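Local coordinates for phosphatidylinositol 4,5-bisphosphate-binding protein SLM1 (Saccharomyces cerevisiae, PDB 4A6H) that binds phosphatidylinositol 4,5-bisphosphate at the plasma membrane through its PH domain and, together with SLM2, acts as an effector of TORC2 and calcineurin signalling, at residues Pro48-Ala53 and Asn87-Arg92; Cys57-His62 and Ser108-Leu113; Asp77-Leu82 and Asn95-Ala100. One frame throughout, in Å; residues are numbered along the deposited sequence.

Overall arrangement
All three contacts lie in one PH domain, an antiparallel sheet with strands 50-53 and 57-62 outermost, closed by helix 103-116. Contact 1 packs strand 50-53 against the loop joining strands 79-84 and 95-99; contact 3 pairs those two strands, and contact 2 lays strand 57-62 on the helix. Along the chain the segments of contact 1 alternate with those of contacts 2 and 3, while both of contact 3 fall between the two of contact 2. Contacts 2 and 3 are centred about 9 Å apart, contact 1 about 16 Å from each. Trp96 links contacts 1 and 3. One of two bound inositol phosphates lies at the contact 3 hairpin, where Lys79 and Lys99 line its pocket.

Contact 1 of 3, residues Pro48-Ala53 and Asn87-Arg92; sequences PVMSLA and NGIIRR
In this PH domain the loop between strands 79-84 and 95-99 folds back against the edge strand 50-53, and Ile89 is the residue it pushes in. The CD2 methyl of Leu52 presses on the branch point of Ile89, with CD2 to CB at 3.5 Å, tighter than usual for two carbons; the two side chains cross at about a right angle. With CG beside its backbone N (chi1 -68°), the end of Leu52 comes nearer the loop than its CB direction suggests, and CD2 meets Ile90 CD1 as well, at 4.0 Å. Met50 adds its sulfur: SD lies 3.8 Å from Ile89 CG2, a methyl that Leu52 CD2 also meets. Ile89 CG1 makes a plain van der Waals contact with the carbonyl O of Ser51. No hydrogen bond crosses between the two segments; they meet by apolar packing. The CB of Ser51 points away from the loop, and its OG is hydrogen-bonded to His35 ND1. Strand 50-53 begins at a classic beta bulge, Val49 and Met50 both facing Glu36 of strand 33-37.

The loop is held by its own bonds. Asn87 OD1 takes the backbone N-H of Arg92 at 2.8 Å in a straight bond, the donor lying above the carbonyl plane, and Gly88 N bonds to Ile90 O. Trp96 packs on Met50, Ile89 and Ile90, and Val47 of the second subunit also touches Ile89. This is a hairpin loop packing by its isoleucines on the outermost strand of a PH-domain sheet.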
loop_
_atom_site.group_PDB
_atom_site.type_symbol
_atom_site.label_atom_id
_atom_site.label_comp_id
_atom_site.label_asym_id
_atom_site.label_seq_id
_atom_site.Cartn_x
_atom_site.Cartn_y
_atom_site.Cartn_z
ATOM N N PRO A 48 3.828 9.932 -14.975
ATOM C CA PRO A 48 3.333 11.028 -14.131
ATOM C C PRO A 48 3.924 12.387 -14.507
ATOM O O PRO A 48 5.114 12.467 -14.843
ATOM C CB PRO A 48 3.828 10.634 -12.726
ATOM C CG PRO A 48 3.952 9.154 -12.776
ATOM C CD PRO A 48 4.422 8.841 -14.186
ATOM N N VAL A 49 3.128 13.447 -14.406
ATOM C CA VAL A 49 3.684 14.795 -14.513
ATOM C C VAL A 49 4.539 15.078 -13.281
ATOM O O VAL A 49 5.574 15.750 -13.361
ATOM C CB VAL A 49 2.598 15.887 -14.675
ATOM C CG1 VAL A 49 1.509 15.428 -15.645
ATOM C CG2 VAL A 49 2.009 16.254 -13.351
ATOM N N MET A 50 4.120 14.544 -12.137
ATOM C CA MET A 50 4.928 14.628 -10.929
ATOM C C MET A 50 4.498 13.543 -9.961
ATOM O O MET A 50 3.361 13.069 -9.990
ATOM C CB MET A 50 4.824 16.007 -10.269
ATOM C CG MET A 50 3.449 16.312 -9.713
ATOM S SD MET A 50 3.365 17.776 -8.643
ATOM C CE MET A 50 1.675 17.662 -8.059
ATOM N N SER A 51 5.419 13.159 -9.089
ATOM C CA SER A 51 5.159 12.161 -8.067
ATOM C C SER A 51 5.655 12.711 -6.739
ATOM O O SER A 51 6.865 12.905 -6.546
ATOM C CB SER A 51 5.865 10.841 -8.398
ATOM O OG SER A 51 5.435 10.336 -9.651
ATOM N N LEU A 52 4.718 12.963 -5.835
ATOM C CA LEU A 52 5.019 13.557 -4.539
ATOM C C LEU A 52 5.182 12.473 -3.487
ATOM O O LEU A 52 4.218 11.789 -3.138
ATOM C CB LEU A 52 3.875 14.479 -4.112
ATOM C CG LEU A 52 3.676 15.757 -4.911
ATOM C CD1 LEU A 52 2.274 16.315 -4.693
ATOM C CD2 LEU A 52 4.719 16.787 -4.546
ATOM N N ALA A 53 6.396 12.329 -2.960
ATOM C CA ALA A 53 6.682 11.281 -1.984
ATOM C C ALA A 53 5.975 11.539 -0.656
ATOM O O ALA A 53 6.224 12.551 -0.018
ATOM C CB ALA A 53 8.173 11.190 -1.763
ATOM N N ASN A 87 13.008 19.083 0.777
ATOM C CA ASN A 87 13.121 19.506 -0.613
ATOM C C ASN A 87 12.862 18.351 -1.569
ATOM O O ASN A 87 13.510 17.311 -1.496
ATOM C CB ASN A 87 14.510 20.084 -0.896
ATOM C CG ASN A 87 14.776 21.370 -0.141
ATOM O OD1 ASN A 87 13.963 22.291 -0.162
ATOM N ND2 ASN A 87 15.928 21.444 0.517
ATOM N N GLY A 88 11.914 18.543 -2.474
ATOM C CA GLY A 88 11.624 17.566 -3.507
ATOM C C GLY A 88 10.957 18.295 -4.655
ATOM O O GLY A 88 11.553 19.186 -5.255
ATOM N N ILE A 89 9.713 17.932 -4.950
ATOM C CA ILE A 89 8.906 18.672 -5.912
ATOM C C ILE A 89 8.606 20.047 -5.333
ATOM O O ILE A 89 8.557 21.047 -6.059
ATOM C CB ILE A 89 7.579 17.936 -6.201
ATOM C CG1 ILE A 89 7.845 16.573 -6.847
ATOM C CG2 ILE A 89 6.668 18.780 -7.080
ATOM C CD1 ILE A 89 8.532 16.663 -8.179
ATOM N N ILE A 90 8.424 20.077 -4.015
ATOM C CA ILE A 90 8.135 21.299 -3.269
ATOM C C ILE A 90 9.346 21.612 -2.390
ATOM O O ILE A 90 9.991 20.698 -1.873
ATOM C CB ILE A 90 6.886 21.114 -2.363
ATOM C CG1 ILE A 90 5.712 20.510 -3.151
ATOM C CG2 ILE A 90 6.479 22.437 -1.718
ATOM C CD1 ILE A 90 4.541 20.060 -2.297
ATOM N N ARG A 91 9.668 22.894 -2.231
ATOM C CA ARG A 91 10.748 23.300 -1.329
ATOM C C ARG A 91 10.385 22.980 0.118
ATOM O O ARG A 91 9.227 23.107 0.514
ATOM C CB ARG A 91 11.030 24.799 -1.465
ATOM C CG ARG A 91 11.716 25.201 -2.757
ATOM N N ARG A 92 11.371 22.566 0.909
ATOM C CA ARG A 92 11.139 22.251 2.310
ATOM C C ARG A 92 10.427 23.396 3.014
ATOM O O ARG A 92 10.841 24.553 2.905
ATOM C CB ARG A 92 12.457 21.940 3.026
ATOM C CG ARG A 92 12.292 21.671 4.516
ATOM C CD ARG A 92 13.616 21.340 5.191
ATOM N NE ARG A 92 14.615 22.380 4.965
ATOM C CZ ARG A 92 15.707 22.221 4.224
ATOM N NH1 ARG A 92 15.953 21.055 3.642
ATOM N NH2 ARG A 92 16.559 23.227 4.072
#

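Contact 2 of 3, residues Cys57-His62 and Ser108-Leu113; sequences CTVTEH and SWFDNL
Phe110, on helix 103-116, drives its ring between Val59 and His62 of strand 57-62, and these three residues bury most of the surface here. Val59 lies on one face: its CG2 methyl is over the ring, 4.0 Å from the Phe110 centroid, a CH-pi contact, while CB sits 3.7 Å from Phe110 CE1. On the opposite face His62 brings CD2 over the middle of the ring, 3.6 Å from Phe110 CZ. The imidazole stands edge-on, its plane at 74° to the phenyl, in a T-shaped stack with centroids 4.6 Å apart. With CG between its backbone N and carbonyl carbon (chi1 66°), His62 swings its imidazole over the ring, and its CB is itself close to Phe110 CD1. The third border is backbone: Thr60 O approaches the rim of the ring near its plane, 3.9 Å from Phe110 CZ.

This is how the C-terminal helix of a PH domain closes the end of its strongly bent beta barrel; the axes of strand 57-62 and helix segment 108-113 pass 8.7 Å apart, their N-to-C directions 134° apart. One turn further along, Leu113 sets CB 3.8 Å from Val59 CG1, extending the apolar strip, and it also touches Phe80 and Leu29 of the sheet strands. Met106 and Met107 of the same helix pack on His62. Away from the strand, Ser108 O accepts both Asn112 N and Asn112 ND2, which reach it from opposite faces of its carbonyl plane.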
loop_
_atom_site.group_PDB
_atom_site.type_symbol
_atom_site.label_atom_id
_atom_site.label_comp_id
_atom_site.label_asym_id
_atom_site.label_seq_id
_atom_site.Cartn_x
_atom_site.Cartn_y
_atom_site.Cartn_z
ATOM N N CYS A 57 5.773 14.412 3.073
ATOM C CA CYS A 57 4.668 15.361 3.031
ATOM C C CYS A 57 3.735 15.148 4.202
ATOM O O CYS A 57 3.669 14.061 4.773
ATOM C CB CYS A 57 3.865 15.209 1.735
ATOM S SG CYS A 57 4.787 15.616 0.242
ATOM N N THR A 58 3.017 16.202 4.562
ATOM C CA THR A 58 1.927 16.105 5.523
ATOM C C THR A 58 0.728 16.898 5.019
ATOM O O THR A 58 0.862 17.744 4.135
ATOM C CB THR A 58 2.316 16.652 6.912
ATOM O OG1 THR A 58 2.728 18.023 6.807
ATOM C CG2 THR A 58 3.437 15.826 7.527
ATOM N N VAL A 59 -0.453 16.613 5.558
ATOM C CA VAL A 59 -1.603 17.469 5.304
ATOM C C VAL A 59 -1.925 18.215 6.580
ATOM O O VAL A 59 -2.034 17.625 7.663
ATOM C CB VAL A 59 -2.834 16.713 4.743
ATOM C CG1 VAL A 59 -2.563 16.272 3.295
ATOM C CG2 VAL A 59 -3.206 15.525 5.624
ATOM N N THR A 60 -2.044 19.528 6.462
ATOM C CA THR A 60 -2.092 20.359 7.647
ATOM C C THR A 60 -3.500 20.895 7.871
ATOM O O THR A 60 -4.200 20.461 8.787
ATOM C CB THR A 60 -1.046 21.479 7.569
ATOM O OG1 THR A 60 -1.186 22.178 6.328
ATOM C CG2 THR A 60 0.361 20.891 7.639
ATOM N N GLU A 61 -3.929 21.827 7.037
ATOM C CA GLU A 61 -5.249 22.398 7.217
ATOM C C GLU A 61 -6.190 22.075 6.074
ATOM O O GLU A 61 -5.765 21.653 4.985
ATOM C CB GLU A 61 -5.176 23.909 7.444
ATOM C CG GLU A 61 -4.303 24.642 6.469
ATOM C CD GLU A 61 -4.276 26.138 6.713
ATOM O OE1 GLU A 61 -5.297 26.703 7.164
ATOM O OE2 GLU A 61 -3.227 26.753 6.443
ATOM N N HIS A 62 -7.474 22.257 6.340
ATOM C CA HIS A 62 -8.495 22.132 5.331
ATOM C C HIS A 62 -9.658 23.065 5.612
ATOM O O HIS A 62 -9.815 23.595 6.719
ATOM C CB HIS A 62 -8.976 20.683 5.200
ATOM C CG HIS A 62 -9.689 20.173 6.409
ATOM N ND1 HIS A 62 -10.961 20.583 6.746
ATOM C CD2 HIS A 62 -9.310 19.293 7.367
ATOM C CE1 HIS A 62 -11.336 19.979 7.861
ATOM N NE2 HIS A 62 -10.352 19.193 8.260
ATOM N N SER A 108 -12.380 13.172 1.934
ATOM C CA SER A 108 -11.891 11.849 1.542
ATOM C C SER A 108 -10.399 11.896 1.172
ATOM O O SER A 108 -9.614 11.061 1.618
ATOM C CB SER A 108 -12.726 11.273 0.402
ATOM O OG SER A 108 -12.215 10.017 -0.015
ATOM N N TRP A 109 -10.008 12.887 0.372
ATOM C CA TRP A 109 -8.596 13.067 0.043
ATOM C C TRP A 109 -7.773 13.354 1.301
ATOM O O TRP A 109 -6.714 12.757 1.511
ATOM C CB TRP A 109 -8.425 14.218 -0.946
ATOM C CG TRP A 109 -8.744 13.852 -2.364
ATOM C CD1 TRP A 109 -9.880 14.157 -3.058
ATOM C CD2 TRP A 109 -7.919 13.087 -3.253
ATOM N NE1 TRP A 109 -9.804 13.646 -4.335
ATOM C CE2 TRP A 109 -8.605 12.998 -4.485
ATOM C CE3 TRP A 109 -6.648 12.510 -3.146
ATOM C CZ2 TRP A 109 -8.075 12.319 -5.587
ATOM C CZ3 TRP A 109 -6.126 11.836 -4.245
ATOM C CH2 TRP A 109 -6.839 11.752 -5.443
ATOM N N PHE A 110 -8.259 14.283 2.124
ATOM C CA PHE A 110 -7.533 14.720 3.303
ATOM C C PHE A 110 -7.302 13.552 4.243
ATOM O O PHE A 110 -6.181 13.327 4.681
ATOM C CB PHE A 110 -8.309 15.833 4.028
ATOM C CG PHE A 110 -7.579 16.402 5.216
ATOM C CD1 PHE A 110 -6.707 17.473 5.064
ATOM C CD2 PHE A 110 -7.740 15.844 6.475
ATOM C CE1 PHE A 110 -6.020 17.991 6.158
ATOM C CE2 PHE A 110 -7.059 16.358 7.568
ATOM C CZ PHE A 110 -6.195 17.431 7.405
ATOM N N ASP A 111 -8.351 12.791 4.533
ATOM C CA ASP A 111 -8.205 11.693 5.499
ATOM C C ASP A 111 -7.372 10.527 4.960
ATOM O O ASP A 111 -6.582 9.929 5.698
ATOM C CB ASP A 111 -9.558 11.183 5.980
ATOM C CG ASP A 111 -10.295 12.184 6.833
ATOM O OD1 ASP A 111 -9.639 13.029 7.476
ATOM O OD2 ASP A 111 -11.540 12.118 6.853
ATOM N N ASN A 112 -7.513 10.220 3.669
ATOM C CA ASN A 112 -6.678 9.197 3.058
ATOM C C ASN A 112 -5.201 9.597 3.059
ATOM O O ASN A 112 -4.332 8.773 3.313
ATOM C CB ASN A 112 -7.168 8.855 1.647
ATOM C CG ASN A 112 -8.278 7.821 1.650
ATOM O OD1 ASN A 112 -8.015 6.621 1.579
ATOM N ND2 ASN A 112 -9.522 8.278 1.737
ATOM N N LEU A 113 -4.915 10.875 2.822
ATOM C CA LEU A 113 -3.531 11.344 2.866
ATOM C C LEU A 113 -3.000 11.328 4.291
ATOM O O LEU A 113 -1.860 10.922 4.531
ATOM C CB LEU A 113 -3.427 12.759 2.299
ATOM C CG LEU A 113 -3.421 12.772 0.773
ATOM C CD1 LEU A 113 -3.824 14.141 0.220
ATOM C CD2 LEU A 113 -2.055 12.363 0.219
#

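Contact 3 of 3, residues Asp77-Leu82 and Asn95-Ala100; sequences DAKFVL and NWVFKA. With I4D (D-myo-inositol-4-phosphate), chain G; PO4 (phosphate ion), chain E.
Phe80 and Phe98 form the apolar centre, a hydrogen-bonded antiparallel pair whose side chains share one face of the sheet with Leu82 and Trp96. Phe98 puts its CB, not its ring, over the Phe80 ring, 3.8 Å from the centroid and offset toward the rim. The two phenyl planes are nearly parallel, 17° apart, but so slid that they barely overlap. Phe80 CG sits between its own N and carbonyl carbon (chi1 70°), bringing its ring back over the neighbouring strand. Leu82 CB then meets the edge of the Phe98 ring at CE1, 3.8 Å away.

The backbones form an antiparallel beta hairpin of the PH-domain sheet. Phe80 and Phe98 exchange two bonds, as do Leu82 and Trp96, and Ala100 N adds a straight one to Ala78 O, 2.8 Å long. On the reverse face Val81 lies near Val97, their CG2 methyls 4.3 Å apart, and Val81 CG1 touches Asn95 CB. Beyond them Lys79 and Lys99 run side by side, CG of Lys79 4.0 Å from CB of Lys99; with Arg15, Lys20 and Tyr22 among others they line an inositol 4-phosphate pocket. Lys99 NZ makes a weak hydrogen bond of 3.3 Å to O2 of the ligand. At the other end Asn95 ND2 gives a 2.8 Å bond to O4 of a phosphate ion, probably from the crystallisation liquor, while Asn95 OD1 is bonded to His83.

Strand 57-62 pairs with strand 79-84 on one side of this hairpin and strand 8-16 with 95-99 on the other, while Met106 and Leu113 of helix 103-116 cover Phe80.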
loop_
_atom_site.group_PDB
_atom_site.type_symbol
_atom_site.label_atom_id
_atom_site.label_comp_id
_atom_site.label_asym_id
_atom_site.label_seq_id
_atom_site.Cartn_x
_atom_site.Cartn_y
_atom_site.Cartn_z
ATOM N N ASP A 77 -15.429 25.510 -0.119
ATOM C CA ASP A 77 -15.129 24.860 1.157
ATOM C C ASP A 77 -14.530 23.465 0.933
ATOM O O ASP A 77 -14.750 22.540 1.721
ATOM C CB ASP A 77 -16.398 24.744 2.012
ATOM C CG ASP A 77 -17.471 23.906 1.344
ATOM O OD1 ASP A 77 -17.346 23.636 0.130
ATOM O OD2 ASP A 77 -18.441 23.522 2.039
ATOM N N ALA A 78 -13.757 23.328 -0.141
ATOM C CA ALA A 78 -13.286 22.026 -0.590
ATOM C C ALA A 78 -11.783 22.028 -0.794
ATOM O O ALA A 78 -11.259 21.307 -1.659
ATOM C CB ALA A 78 -13.988 21.644 -1.885
ATOM N N LYS A 79 -11.080 22.804 0.031
ATOM C CA LYS A 79 -9.630 22.957 -0.114
ATOM C C LYS A 79 -8.852 22.300 1.016
ATOM O O LYS A 79 -9.353 22.179 2.139
ATOM C CB LYS A 79 -9.269 24.445 -0.171
ATOM C CG LYS A 79 -9.719 25.138 -1.440
ATOM C CD LYS A 79 -9.516 26.642 -1.366
ATOM C CE LYS A 79 -10.798 27.298 -0.885
ATOM N NZ LYS A 79 -10.723 28.780 -0.826
ATOM N N PHE A 80 -7.626 21.874 0.717
ATOM C CA PHE A 80 -6.704 21.407 1.743
ATOM C C PHE A 80 -5.270 21.775 1.404
ATOM O O PHE A 80 -4.956 22.110 0.258
ATOM C CB PHE A 80 -6.856 19.898 2.030
ATOM C CG PHE A 80 -6.370 18.993 0.919
ATOM C CD1 PHE A 80 -7.206 18.643 -0.129
ATOM C CD2 PHE A 80 -5.083 18.472 0.947
ATOM C CE1 PHE A 80 -6.757 17.798 -1.149
ATOM C CE2 PHE A 80 -4.630 17.632 -0.063
ATOM C CZ PHE A 80 -5.474 17.297 -1.110
ATOM N N VAL A 81 -4.405 21.720 2.412
ATOM C CA VAL A 81 -3.004 22.076 2.258
ATOM C C VAL A 81 -2.107 20.868 2.445
ATOM O O VAL A 81 -2.245 20.115 3.421
ATOM C CB VAL A 81 -2.598 23.142 3.289
ATOM C CG1 VAL A 81 -1.126 23.497 3.134
ATOM C CG2 VAL A 81 -3.500 24.368 3.164
ATOM N N LEU A 82 -1.193 20.694 1.497
ATOM C CA LEU A 82 -0.150 19.677 1.550
ATOM C C LEU A 82 1.163 20.394 1.833
ATOM O O LEU A 82 1.553 21.299 1.098
ATOM C CB LEU A 82 -0.086 18.904 0.226
ATOM C CG LEU A 82 0.858 17.707 0.151
ATOM C CD1 LEU A 82 0.411 16.619 1.115
ATOM C CD2 LEU A 82 0.889 17.174 -1.269
ATOM N N ASN A 95 4.162 25.014 0.885
ATOM C CA ASN A 95 2.798 24.509 0.995
ATOM C C ASN A 95 2.030 24.633 -0.305
ATOM O O ASN A 95 2.021 25.687 -0.933
ATOM C CB ASN A 95 2.056 25.276 2.083
ATOM C CG ASN A 95 2.725 25.159 3.427
ATOM O OD1 ASN A 95 2.570 24.158 4.115
ATOM N ND2 ASN A 95 3.495 26.178 3.802
ATOM N N TRP A 96 1.384 23.544 -0.699
ATOM C CA TRP A 96 0.553 23.539 -1.889
ATOM C C TRP A 96 -0.910 23.391 -1.522
ATOM O O TRP A 96 -1.262 22.669 -0.587
ATOM C CB TRP A 96 0.975 22.415 -2.822
ATOM C CG TRP A 96 2.164 22.781 -3.669
ATOM C CD1 TRP A 96 2.907 23.929 -3.591
ATOM C CD2 TRP A 96 2.740 22.003 -4.723
ATOM N NE1 TRP A 96 3.912 23.907 -4.530
ATOM C CE2 TRP A 96 3.832 22.736 -5.237
ATOM C CE3 TRP A 96 2.446 20.756 -5.275
ATOM C CZ2 TRP A 96 4.628 22.261 -6.286
ATOM C CZ3 TRP A 96 3.242 20.287 -6.323
ATOM C CH2 TRP A 96 4.313 21.040 -6.812
ATOM N N VAL A 97 -1.767 24.094 -2.252
ATOM C CA VAL A 97 -3.183 24.110 -1.941
ATOM C C VAL A 97 -3.933 23.368 -3.032
ATOM O O VAL A 97 -3.742 23.649 -4.222
ATOM C CB VAL A 97 -3.708 25.547 -1.814
ATOM C CG1 VAL A 97 -5.214 25.542 -1.586
ATOM C CG2 VAL A 97 -2.999 26.270 -0.666
ATOM N N PHE A 98 -4.752 22.399 -2.620
ATOM C CA PHE A 98 -5.567 21.615 -3.525
ATOM C C PHE A 98 -7.038 21.893 -3.318
ATOM O O PHE A 98 -7.480 22.175 -2.208
ATOM C CB PHE A 98 -5.309 20.119 -3.321
ATOM C CG PHE A 98 -3.941 19.677 -3.760
ATOM C CD1 PHE A 98 -2.880 19.714 -2.878
ATOM C CD2 PHE A 98 -3.714 19.231 -5.058
ATOM C CE1 PHE A 98 -1.617 19.310 -3.277
ATOM C CE2 PHE A 98 -2.454 18.826 -5.457
ATOM C CZ PHE A 98 -1.405 18.863 -4.568
ATOM N N LYS A 99 -7.797 21.807 -4.400
ATOM C CA LYS A 99 -9.224 22.038 -4.340
ATOM C C LYS A 99 -9.968 20.882 -5.001
ATOM O O LYS A 99 -9.712 20.546 -6.156
ATOM C CB LYS A 99 -9.579 23.370 -5.008
ATOM C CG LYS A 99 -11.073 23.684 -5.012
ATOM C CD LYS A 99 -11.365 25.111 -5.475
ATOM C CE LYS A 99 -11.058 25.309 -6.939
ATOM N NZ LYS A 99 -11.571 26.633 -7.402
ATOM N N ALA A 100 -10.906 20.285 -4.267
ATOM C CA ALA A 100 -11.705 19.193 -4.801
ATOM C C ALA A 100 -13.073 19.728 -5.197
ATOM O O ALA A 100 -13.339 20.933 -5.105
ATOM C CB ALA A 100 -11.841 18.067 -3.782
HETATM O O5 I4D G . -7.331 30.496 -3.803
HETATM C C5 I4D G . -8.623 30.758 -4.587
HETATM C C6 I4D G . -9.816 29.907 -4.015
HETATM O O6 I4D G . -9.940 29.858 -2.626
HETATM C C4 I4D G . -8.495 31.481 -6.036
HETATM O O4 I4D G . -7.433 32.400 -6.331
HETATM P P4 I4D G . -6.151 32.165 -7.134
HETATM O O43 I4D G . -6.225 31.036 -8.091
HETATM O O42 I4D G . -5.011 31.935 -6.250
HETATM O O41 I4D G . -5.860 33.424 -7.832
HETATM C C3 I4D G . -9.844 31.823 -6.562
HETATM O O3 I4D G . -9.747 31.988 -7.962
HETATM C C2 I4D G . -10.879 30.742 -6.231
HETATM O O2 I4D G . -11.321 29.935 -7.296
HETATM C C1 I4D G . -11.078 30.033 -4.832
HETATM O O1 I4D G . -12.217 29.138 -4.653
HETATM P P PO4 E . 4.477 28.880 0.615
HETATM O O1 PO4 E . 3.152 29.554 0.360
HETATM O O2 PO4 E . 4.847 28.040 -0.585
HETATM O O3 PO4 E . 5.534 29.934 0.848
HETATM O O4 PO4 E . 4.383 27.999 1.836
#